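Local coordinates for uncharacterized protein A6V7T0 (Pseudomonas aeruginosa, PDB 3K12) that is of unknown function but belongs to the YjgF-like family of small trimeric alpha/beta proteins, in which helices pack on one face of a sheet, at residues V21-D29 and Q41-L50; P31-I42 and P102-V110. All coordinates share one frame; numbering follows the deposited sequence.

Contact 1 (V21-D29 and Q41-L50); sequences VYIGGQVAD and QILENIDRLL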
loop_
_atom_site.group_PDB
_atom_site.type_symbol
_atom_site.label_atom_id
_atom_site.label_comp_id
_atom_site.label_asym_id
_atom_site.label_seq_id
_atom_site.Cartn_x
_atom_site.Cartn_y
_atom_site.Cartn_z
ATOM N N VAL D 21 -9.859 -5.972 -7.682
ATOM C CA VAL D 21 -10.622 -4.889 -7.108
ATOM C C VAL D 21 -9.725 -4.005 -6.267
ATOM O O VAL D 21 -8.984 -4.506 -5.411
ATOM C CB VAL D 21 -11.681 -5.492 -6.137
ATOM C CG1 VAL D 21 -12.481 -4.397 -5.453
ATOM C CG2 VAL D 21 -12.570 -6.492 -6.890
ATOM N N TYR D 22 -9.802 -2.695 -6.481
ATOM C CA TYR D 22 -9.095 -1.716 -5.660
ATOM C C TYR D 22 -10.123 -0.887 -4.934
ATOM O O TYR D 22 -11.010 -0.322 -5.569
ATOM C CB TYR D 22 -8.184 -0.777 -6.522
ATOM C CG TYR D 22 -7.109 -1.555 -7.246
ATOM C CD1 TYR D 22 -5.822 -1.681 -6.699
ATOM C CD2 TYR D 22 -7.379 -2.232 -8.410
ATOM C CE1 TYR D 22 -4.825 -2.463 -7.317
ATOM C CE2 TYR D 22 -6.391 -3.019 -9.056
ATOM C CZ TYR D 22 -5.116 -3.137 -8.479
ATOM O OH TYR D 22 -4.146 -3.898 -9.098
ATOM N N ILE D 23 -10.022 -0.815 -3.612
ATOM C CA ILE D 23 -10.854 0.055 -2.805
ATOM C C ILE D 23 -9.950 1.039 -2.064
ATOM O O ILE D 23 -8.996 0.638 -1.370
ATOM C CB ILE D 23 -11.728 -0.777 -1.811
ATOM C CG1 ILE D 23 -12.731 -1.633 -2.597
ATOM C CG2 ILE D 23 -12.428 0.172 -0.840
ATOM C CD1 ILE D 23 -13.461 -2.640 -1.702
ATOM N N GLY D 24 -10.244 2.313 -2.234
ATOM C CA GLY D 24 -9.471 3.404 -1.661
ATOM C C GLY D 24 -9.644 3.562 -0.167
ATOM O O GLY D 24 -10.355 2.752 0.466
ATOM N N GLY D 25 -9.056 4.607 0.391
ATOM C CA GLY D 25 -9.032 4.800 1.829
ATOM C C GLY D 25 -10.421 4.775 2.427
ATOM O O GLY D 25 -11.311 5.557 2.042
ATOM N N GLN D 26 -10.617 3.850 3.352
ATOM C CA GLN D 26 -11.909 3.676 4.020
ATOM C C GLN D 26 -11.822 4.109 5.466
ATOM O O GLN D 26 -10.977 3.605 6.225
ATOM C CB GLN D 26 -12.302 2.202 3.976
ATOM C CG GLN D 26 -12.641 1.685 2.576
ATOM C CD GLN D 26 -13.798 2.427 1.970
ATOM O OE1 GLN D 26 -14.858 2.504 2.564
ATOM N NE2 GLN D 26 -13.596 2.998 0.777
ATOM N N VAL D 27 -12.708 5.030 5.860
ATOM C CA VAL D 27 -12.794 5.507 7.251
ATOM C C VAL D 27 -14.251 5.400 7.721
ATOM O O VAL D 27 -15.143 5.194 6.905
ATOM C CB VAL D 27 -12.306 6.951 7.405
ATOM C CG1 VAL D 27 -10.847 7.057 6.965
ATOM C CG2 VAL D 27 -13.180 7.894 6.579
ATOM N N ALA D 28 -14.475 5.524 9.025
ATOM C CA ALA D 28 -15.825 5.355 9.572
ATOM C C ALA D 28 -16.705 6.540 9.198
ATOM O O ALA D 28 -16.322 7.682 9.414
ATOM C CB ALA D 28 -15.753 5.228 11.095
ATOM N N ASP D 29 -17.883 6.244 8.651
ATOM C CA ASP D 29 -18.908 7.269 8.391
ATOM C C ASP D 29 -19.269 8.049 9.660
ATOM O O ASP D 29 -19.500 9.262 9.611
ATOM C CB ASP D 29 -20.169 6.618 7.845
ATOM C CG ASP D 29 -20.133 6.434 6.340
ATOM O OD1 ASP D 29 -19.240 7.012 5.676
ATOM O OD2 ASP D 29 -21.014 5.711 5.813
ATOM N N GLN D 41 -17.580 -0.570 11.148
ATOM C CA GLN D 41 -18.151 0.300 10.096
ATOM C C GLN D 41 -17.373 0.178 8.784
ATOM O O GLN D 41 -17.968 0.047 7.704
ATOM C CB GLN D 41 -18.166 1.767 10.490
ATOM C CG GLN D 41 -19.208 2.156 11.551
ATOM C CD GLN D 41 -19.094 3.619 11.896
ATOM O OE1 GLN D 41 -19.225 4.486 11.027
ATOM N NE2 GLN D 41 -18.800 3.912 13.168
ATOM N N ILE D 42 -16.045 0.229 8.895
ATOM C CA ILE D 42 -15.168 0.157 7.733
ATOM C C ILE D 42 -15.263 -1.201 7.070
ATOM O O ILE D 42 -15.434 -1.281 5.862
ATOM C CB ILE D 42 -13.722 0.493 8.128
ATOM C CG1 ILE D 42 -13.582 1.990 8.445
ATOM C CG2 ILE D 42 -12.733 0.058 7.014
ATOM C CD1 ILE D 42 -12.349 2.311 9.249
ATOM N N LEU D 43 -15.153 -2.286 7.849
ATOM C CA LEU D 43 -15.248 -3.593 7.264
ATOM C C LEU D 43 -16.611 -3.849 6.648
ATOM O O LEU D 43 -16.704 -4.540 5.628
ATOM C CB LEU D 43 -14.888 -4.691 8.275
ATOM C CG LEU D 43 -13.403 -4.674 8.705
ATOM C CD1 LEU D 43 -13.235 -5.575 9.950
ATOM C CD2 LEU D 43 -12.537 -5.203 7.591
ATOM N N GLU D 44 -17.676 -3.295 7.263
ATOM C CA GLU D 44 -18.983 -3.456 6.628
ATOM C C GLU D 44 -19.078 -2.718 5.293
ATOM O O GLU D 44 -19.645 -3.264 4.333
ATOM C CB GLU D 44 -20.137 -3.028 7.519
ATOM C CG GLU D 44 -21.425 -3.154 6.741
ATOM C CD GLU D 44 -22.650 -3.049 7.578
ATOM O OE1 GLU D 44 -23.544 -3.907 7.400
ATOM O OE2 GLU D 44 -22.712 -2.102 8.385
ATOM N N ASN D 45 -18.525 -1.512 5.213
ATOM C CA ASN D 45 -18.581 -0.792 3.940
ATOM C C ASN D 45 -17.737 -1.500 2.873
ATOM O O ASN D 45 -18.138 -1.601 1.697
ATOM C CB ASN D 45 -18.114 0.656 4.078
ATOM C CG ASN D 45 -18.534 1.501 2.873
ATOM O OD1 ASN D 45 -19.738 1.564 2.545
ATOM N ND2 ASN D 45 -17.565 2.138 2.194
ATOM N N ILE D 46 -16.579 -2.051 3.274
ATOM C CA ILE D 46 -15.816 -2.899 2.362
ATOM C C ILE D 46 -16.629 -4.083 1.853
ATOM O O ILE D 46 -16.608 -4.421 0.677
ATOM C CB ILE D 46 -14.462 -3.325 2.999
ATOM C CG1 ILE D 46 -13.541 -2.095 3.130
ATOM C CG2 ILE D 46 -13.761 -4.399 2.191
ATOM C CD1 ILE D 46 -12.443 -2.252 4.198
ATOM N N ASP D 47 -17.354 -4.720 2.784
ATOM C CA ASP D 47 -18.190 -5.870 2.440
ATOM C C ASP D 47 -19.212 -5.496 1.369
ATOM O O ASP D 47 -19.427 -6.230 0.422
ATOM C CB ASP D 47 -18.929 -6.397 3.700
ATOM C CG ASP D 47 -18.947 -7.919 3.777
ATOM O OD1 ASP D 47 -17.903 -8.545 3.636
ATOM O OD2 ASP D 47 -20.015 -8.512 4.057
ATOM N N ARG D 48 -19.860 -4.356 1.586
ATOM C CA ARG D 48 -20.927 -3.869 0.681
ATOM C C ARG D 48 -20.331 -3.621 -0.692
ATOM O O ARG D 48 -20.876 -4.058 -1.697
ATOM C CB ARG D 48 -21.552 -2.612 1.231
ATOM C CG ARG D 48 -22.572 -1.968 0.307
ATOM C CD ARG D 48 -23.061 -0.641 0.853
ATOM N NE ARG D 48 -22.029 0.385 0.830
ATOM C CZ ARG D 48 -21.661 1.057 -0.269
ATOM N NH1 ARG D 48 -20.716 1.972 -0.190
ATOM N NH2 ARG D 48 -22.226 0.821 -1.443
ATOM N N LEU D 49 -19.181 -2.939 -0.707
ATOM C CA LEU D 49 -18.517 -2.640 -1.958
ATOM C C LEU D 49 -18.095 -3.900 -2.699
ATOM O O LEU D 49 -18.399 -4.060 -3.886
ATOM C CB LEU D 49 -17.305 -1.741 -1.703
ATOM C CG LEU D 49 -17.585 -0.277 -1.390
ATOM C CD1 LEU D 49 -16.368 0.449 -0.824
ATOM C CD2 LEU D 49 -18.091 0.422 -2.656
ATOM N N LEU D 50 -17.477 -4.850 -1.979
ATOM C CA LEU D 50 -17.066 -6.107 -2.587
ATOM C C LEU D 50 -18.256 -6.862 -3.167
ATOM O O LEU D 50 -18.226 -7.322 -4.284
ATOM C CB LEU D 50 -16.371 -7.004 -1.559
ATOM C CG LEU D 50 -14.988 -6.500 -1.184
ATOM C CD1 LEU D 50 -14.453 -7.297 0.010
ATOM C CD2 LEU D 50 -13.989 -6.508 -2.404
#

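Contact 2 (P31-I42 and P102-V110); sequences PSGDIQDQTRQI and PRWRVEMIV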
loop_
_atom_site.group_PDB
_atom_site.type_symbol
_atom_site.label_atom_id
_atom_site.label_comp_id
_atom_site.label_asym_id
_atom_site.label_seq_id
_atom_site.Cartn_x
_atom_site.Cartn_y
_atom_site.Cartn_z
ATOM N N PRO D 31 -17.421 8.756 12.991
ATOM C CA PRO D 31 -16.192 8.561 13.757
ATOM C C PRO D 31 -16.239 8.984 15.229
ATOM O O PRO D 31 -15.192 9.248 15.817
ATOM C CB PRO D 31 -15.175 9.415 12.996
ATOM C CG PRO D 31 -15.984 10.541 12.439
ATOM C CD PRO D 31 -17.407 10.049 12.276
ATOM N N SER D 32 -17.427 9.039 15.825
ATOM C CA SER D 32 -17.499 9.334 17.259
ATOM C C SER D 32 -17.304 8.082 18.111
ATOM O O SER D 32 -17.075 8.189 19.313
ATOM C CB SER D 32 -18.815 10.030 17.612
ATOM O OG SER D 32 -19.874 9.154 17.328
ATOM N N GLY D 33 -17.393 6.909 17.487
ATOM C CA GLY D 33 -17.258 5.629 18.190
ATOM C C GLY D 33 -15.815 5.236 18.470
ATOM O O GLY D 33 -14.878 5.892 17.995
ATOM N N ASP D 34 -15.661 4.162 19.245
ATOM C CA ASP D 34 -14.366 3.596 19.616
ATOM C C ASP D 34 -13.761 2.819 18.448
ATOM O O ASP D 34 -14.373 2.714 17.374
ATOM C CB ASP D 34 -14.471 2.697 20.881
ATOM C CG ASP D 34 -15.461 1.538 20.744
ATOM O OD1 ASP D 34 -15.717 1.013 19.644
ATOM O OD2 ASP D 34 -15.972 1.093 21.802
ATOM N N ILE D 35 -12.574 2.258 18.664
ATOM C CA ILE D 35 -11.886 1.547 17.579
ATOM C C ILE D 35 -12.704 0.385 17.045
ATOM O O ILE D 35 -12.739 0.149 15.833
ATOM C CB ILE D 35 -10.446 1.112 17.960
ATOM C CG1 ILE D 35 -9.776 0.356 16.795
ATOM C CG2 ILE D 35 -10.430 0.276 19.250
ATOM C CD1 ILE D 35 -9.424 1.255 15.607
ATOM N N GLN D 36 -13.374 -0.355 17.933
ATOM C CA GLN D 36 -14.140 -1.504 17.510
ATOM C C GLN D 36 -15.279 -1.069 16.594
ATOM O O GLN D 36 -15.543 -1.688 15.539
ATOM C CB GLN D 36 -14.707 -2.261 18.721
ATOM C CG GLN D 36 -13.662 -3.057 19.515
ATOM C CD GLN D 36 -13.130 -2.354 20.752
ATOM O OE1 GLN D 36 -12.649 -3.026 21.670
ATOM N NE2 GLN D 36 -13.188 -1.017 20.790
ATOM N N ASP D 37 -15.963 -0.014 17.015
ATOM C CA ASP D 37 -17.089 0.519 16.250
ATOM C C ASP D 37 -16.605 0.974 14.868
ATOM O O ASP D 37 -17.211 0.615 13.853
ATOM C CB ASP D 37 -17.765 1.661 17.021
ATOM C CG ASP D 37 -18.894 2.327 16.234
ATOM O OD1 ASP D 37 -19.780 1.609 15.727
ATOM O OD2 ASP D 37 -18.897 3.573 16.122
ATOM N N GLN D 38 -15.502 1.715 14.840
ATOM C CA GLN D 38 -14.983 2.265 13.570
ATOM C C GLN D 38 -14.487 1.176 12.637
ATOM O O GLN D 38 -14.749 1.216 11.428
ATOM C CB GLN D 38 -13.900 3.284 13.812
ATOM C CG GLN D 38 -14.414 4.518 14.547
ATOM C CD GLN D 38 -13.516 5.720 14.413
ATOM O OE1 GLN D 38 -12.720 5.818 13.470
ATOM N NE2 GLN D 38 -13.656 6.675 15.337
ATOM N N THR D 39 -13.841 0.165 13.208
ATOM C CA THR D 39 -13.348 -0.970 12.441
ATOM C C THR D 39 -14.523 -1.742 11.812
ATOM O O THR D 39 -14.485 -2.133 10.643
ATOM C CB THR D 39 -12.463 -1.893 13.309
ATOM O OG1 THR D 39 -11.354 -1.130 13.818
ATOM C CG2 THR D 39 -11.935 -3.063 12.486
ATOM N N ARG D 40 -15.590 -1.963 12.602
ATOM C CA ARG D 40 -16.764 -2.662 12.088
ATOM C C ARG D 40 -17.400 -1.873 10.944
ATOM O O ARG D 40 -17.755 -2.460 9.931
ATOM C CB ARG D 40 -17.824 -2.771 13.182
ATOM C CG ARG D 40 -17.407 -3.517 14.395
ATOM C CD ARG D 40 -18.428 -3.380 15.580
ATOM N NE ARG D 40 -17.950 -4.268 16.632
ATOM C CZ ARG D 40 -17.936 -5.595 16.481
ATOM N NH1 ARG D 40 -17.435 -6.386 17.410
ATOM N NH2 ARG D 40 -18.435 -6.113 15.373
ATOM N N GLN D 41 -17.580 -0.570 11.148
ATOM C CA GLN D 41 -18.151 0.300 10.096
ATOM C C GLN D 41 -17.373 0.178 8.784
ATOM O O GLN D 41 -17.968 0.047 7.704
ATOM C CB GLN D 41 -18.166 1.767 10.490
ATOM C CG GLN D 41 -19.208 2.156 11.551
ATOM C CD GLN D 41 -19.094 3.619 11.896
ATOM O OE1 GLN D 41 -19.225 4.486 11.027
ATOM N NE2 GLN D 41 -18.800 3.912 13.168
ATOM N N ILE D 42 -16.045 0.229 8.895
ATOM C CA ILE D 42 -15.168 0.157 7.733
ATOM C C ILE D 42 -15.263 -1.201 7.070
ATOM O O ILE D 42 -15.434 -1.281 5.862
ATOM C CB ILE D 42 -13.722 0.493 8.128
ATOM C CG1 ILE D 42 -13.582 1.990 8.445
ATOM C CG2 ILE D 42 -12.733 0.058 7.014
ATOM C CD1 ILE D 42 -12.349 2.311 9.249
ATOM N N PRO D 102 -8.915 14.142 12.771
ATOM C CA PRO D 102 -8.443 13.635 14.064
ATOM C C PRO D 102 -9.428 12.680 14.743
ATOM O O PRO D 102 -9.041 11.966 15.670
ATOM C CB PRO D 102 -8.255 14.918 14.901
ATOM C CG PRO D 102 -8.042 15.992 13.863
ATOM C CD PRO D 102 -9.008 15.613 12.767
ATOM N N ARG D 103 -10.674 12.643 14.271
ATOM C CA ARG D 103 -11.682 11.749 14.828
ATOM C C ARG D 103 -11.528 10.304 14.333
ATOM O O ARG D 103 -12.037 9.390 14.960
ATOM C CB ARG D 103 -13.107 12.211 14.498
ATOM C CG ARG D 103 -13.551 13.523 15.157
ATOM C CD ARG D 103 -14.914 13.992 14.584
ATOM N NE ARG D 103 -14.876 14.126 13.124
ATOM C CZ ARG D 103 -15.932 14.122 12.314
ATOM N NH1 ARG D 103 -17.170 13.995 12.791
ATOM N NH2 ARG D 103 -15.744 14.239 11.004
ATOM N N TRP D 104 -10.852 10.110 13.197
ATOM C CA TRP D 104 -10.691 8.782 12.623
ATOM C C TRP D 104 -9.674 7.986 13.421
ATOM O O TRP D 104 -8.561 8.465 13.636
ATOM C CB TRP D 104 -10.157 8.915 11.199
ATOM C CG TRP D 104 -11.108 9.603 10.254
ATOM C CD1 TRP D 104 -12.459 9.795 10.419
ATOM C CD2 TRP D 104 -10.773 10.169 8.990
ATOM N NE1 TRP D 104 -12.979 10.456 9.325
ATOM C CE2 TRP D 104 -11.962 10.694 8.433
ATOM C CE3 TRP D 104 -9.583 10.279 8.266
ATOM C CZ2 TRP D 104 -11.986 11.323 7.186
ATOM C CZ3 TRP D 104 -9.610 10.917 7.021
ATOM C CH2 TRP D 104 -10.796 11.432 6.507
ATOM N N ARG D 105 -10.040 6.779 13.848
ATOM C CA ARG D 105 -9.129 5.969 14.650
ATOM C C ARG D 105 -8.385 4.993 13.748
ATOM O O ARG D 105 -7.357 4.440 14.156
ATOM C CB ARG D 105 -9.887 5.191 15.747
ATOM C CG ARG D 105 -10.458 6.103 16.840
ATOM C CD ARG D 105 -11.237 5.328 17.899
ATOM N NE ARG D 105 -11.662 6.272 18.943
ATOM C CZ ARG D 105 -10.902 6.696 19.950
ATOM N NH1 ARG D 105 -9.670 6.236 20.138
ATOM N NH2 ARG D 105 -11.391 7.592 20.806
ATOM N N VAL D 106 -8.886 4.799 12.530
ATOM C CA VAL D 106 -8.287 3.818 11.633
ATOM C C VAL D 106 -8.737 4.095 10.201
ATOM O O VAL D 106 -9.820 4.633 9.951
ATOM C CB VAL D 106 -8.639 2.355 12.054
ATOM C CG1 VAL D 106 -10.141 2.074 11.973
ATOM C CG2 VAL D 106 -7.808 1.332 11.254
ATOM N N GLU D 107 -7.878 3.732 9.257
ATOM C CA GLU D 107 -8.182 3.836 7.850
ATOM C C GLU D 107 -7.624 2.600 7.174
ATOM O O GLU D 107 -6.519 2.165 7.516
ATOM C CB GLU D 107 -7.561 5.098 7.264
ATOM C CG GLU D 107 -7.824 5.263 5.754
ATOM C CD GLU D 107 -7.522 6.667 5.212
ATOM O OE1 GLU D 107 -7.619 6.853 3.961
ATOM O OE2 GLU D 107 -7.218 7.584 5.999
HETATM N N MSE D 108 -8.380 2.019 6.250
HETATM C CA MSE D 108 -7.953 0.799 5.538
HETATM C C MSE D 108 -7.946 1.038 4.045
HETATM O O MSE D 108 -8.801 1.778 3.510
HETATM C CB MSE D 108 -8.901 -0.334 5.820
HETATM C CG MSE D 108 -8.761 -0.801 7.264
HETATM SE SE MSE D 108 -9.817 -2.386 7.591
HETATM C CE MSE D 108 -9.614 -2.516 9.510
ATOM N N ILE D 109 -7.017 0.368 3.366
ATOM C CA ILE D 109 -6.867 0.441 1.904
ATOM C C ILE D 109 -6.791 -0.987 1.388
ATOM O O ILE D 109 -6.025 -1.804 1.931
ATOM C CB ILE D 109 -5.558 1.180 1.498
ATOM C CG1 ILE D 109 -5.381 2.460 2.305
ATOM C CG2 ILE D 109 -5.580 1.469 -0.016
ATOM C CD1 ILE D 109 -3.927 3.038 2.264
ATOM N N VAL D 110 -7.573 -1.322 0.384
ATOM C CA VAL D 110 -7.818 -2.714 0.061
ATOM C C VAL D 110 -7.539 -3.084 -1.393
ATOM O O VAL D 110 -7.886 -2.324 -2.311
ATOM C CB VAL D 110 -9.301 -3.040 0.332
ATOM C CG1 VAL D 110 -9.653 -4.476 -0.035
ATOM C CG2 VAL D 110 -9.642 -2.737 1.796
HETATM O O HOH W 1 -12.260 5.791 10.768
#

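Contact 1 (V21-D29 and Q41-L50)
Gln26, on strand 20-26, reaches onto the flank of helix 35-52 and meets Ile42, Asn45, Ile46 and Leu49. Its CG stays beside the backbone N (chi1 -68°), and a bend at chi2 (-60°) turns the amide back along the strand. Asn45 ND2 donates to Gln26 OE1 over 2.8 Å, tilted from the carbonyl plane of Gln26 while keeping OE1 in its own amide plane. Gln26 NE2 is held too, bonding Gly24 O at 3.3 Å. Arg48 grips Asn45 OD1 side-on with NE and NH1, so both ends of the asparagine amide are used and its rotation is set.

Ile23 and Ile42 supply the apolar part. Ile23 CD1 rests 3.9 Å from Leu49 CB and also touches Leu50 CD2. Ile42 packs its CG2 on Gln26 CB and lays its CG1 3.5 Å from the backbone carbon Val27 C.

Residues 21-26 and 41-50 run nearly antiparallel, at 161°, their axes 9.8 Å apart at the closest, and the helix covers one face of the sheet, as in alpha/beta folds. Beside them, Met14 of strand 12-17 touches Ile23 and Leu49, while Val106 and Val110 of strand 106-113 meet Ile42 and Ile46.

Contact 2 (P31-I42 and P102-V110)
Helix 35-42 and strand 106-110 run in nearly the same direction, 24° apart with axes separated by 8.9 Å, and their entry loops meet where Pro31 lies against Arg103 and Trp104. Asp34 is the N-cap, its OD1 accepting from Asp37 N.

Gln38 joins these entry loops, its amide working in both directions. Arg105 N donates to Gln38 OE1 at 2.9 Å in an almost straight bond (171°), whereas Gln38 NE2 donates to Arg103 O at 3.2 Å and to Gly33 O. A water donates to both Gln38 OE1 and Val106 O. Arg105, extended from CG to NE, crosses the Gln38 side chain at about a right angle and lays its CD 3.4 Å from Ile35 N. Pro31 CG sits over the centre of one face of the Arg103 guanidinium, while Pro31 CB lies at the edge of the Trp104 ring. Salt bridges hold Arg105 NH1 to Asp72 and Arg103 NH2 to Asp101.

Deeper in, Val106 CG1 lies between its backbone N and carbonyl carbon (chi1 63°), which directs it to Ile42 CD1 at 3.5 Å and to Ile35 CD1. Selenomethionine Met108 places its SE 3.8 Å from Ile42 CG2.

The first helical turns thus cover one face of the sheet, as in alpha/beta folds; strand 60-67 adjoins through Leu67, Ile65 and Val63, and helix 73-83 reaches Thr39 and Met108 with Leu76.

Overall arrangement
Contact 1 and contact 2 show how one helix can cover neighbouring strands of a sheet. Their centres are 11 Å apart and both use helix 35-52: contact 2 takes its first turns, contact 1 the turns that follow, with Gln41 and Ile42 in common. Strands 20-26 and 106-113 are antiparallel neighbours, joined by probable hydrogen bonds from Gln26 N to Met108 O and from Ile23 N to Val110 O. Along the chain the segments alternate, 21-29, 31-42, 41-50, then 102-110, so the last strand returns beside an early one beneath the same helix. Residues of both strands (Tyr22 and Gly25, Glu107 and Ile109) also touch the second subunit of the trimer.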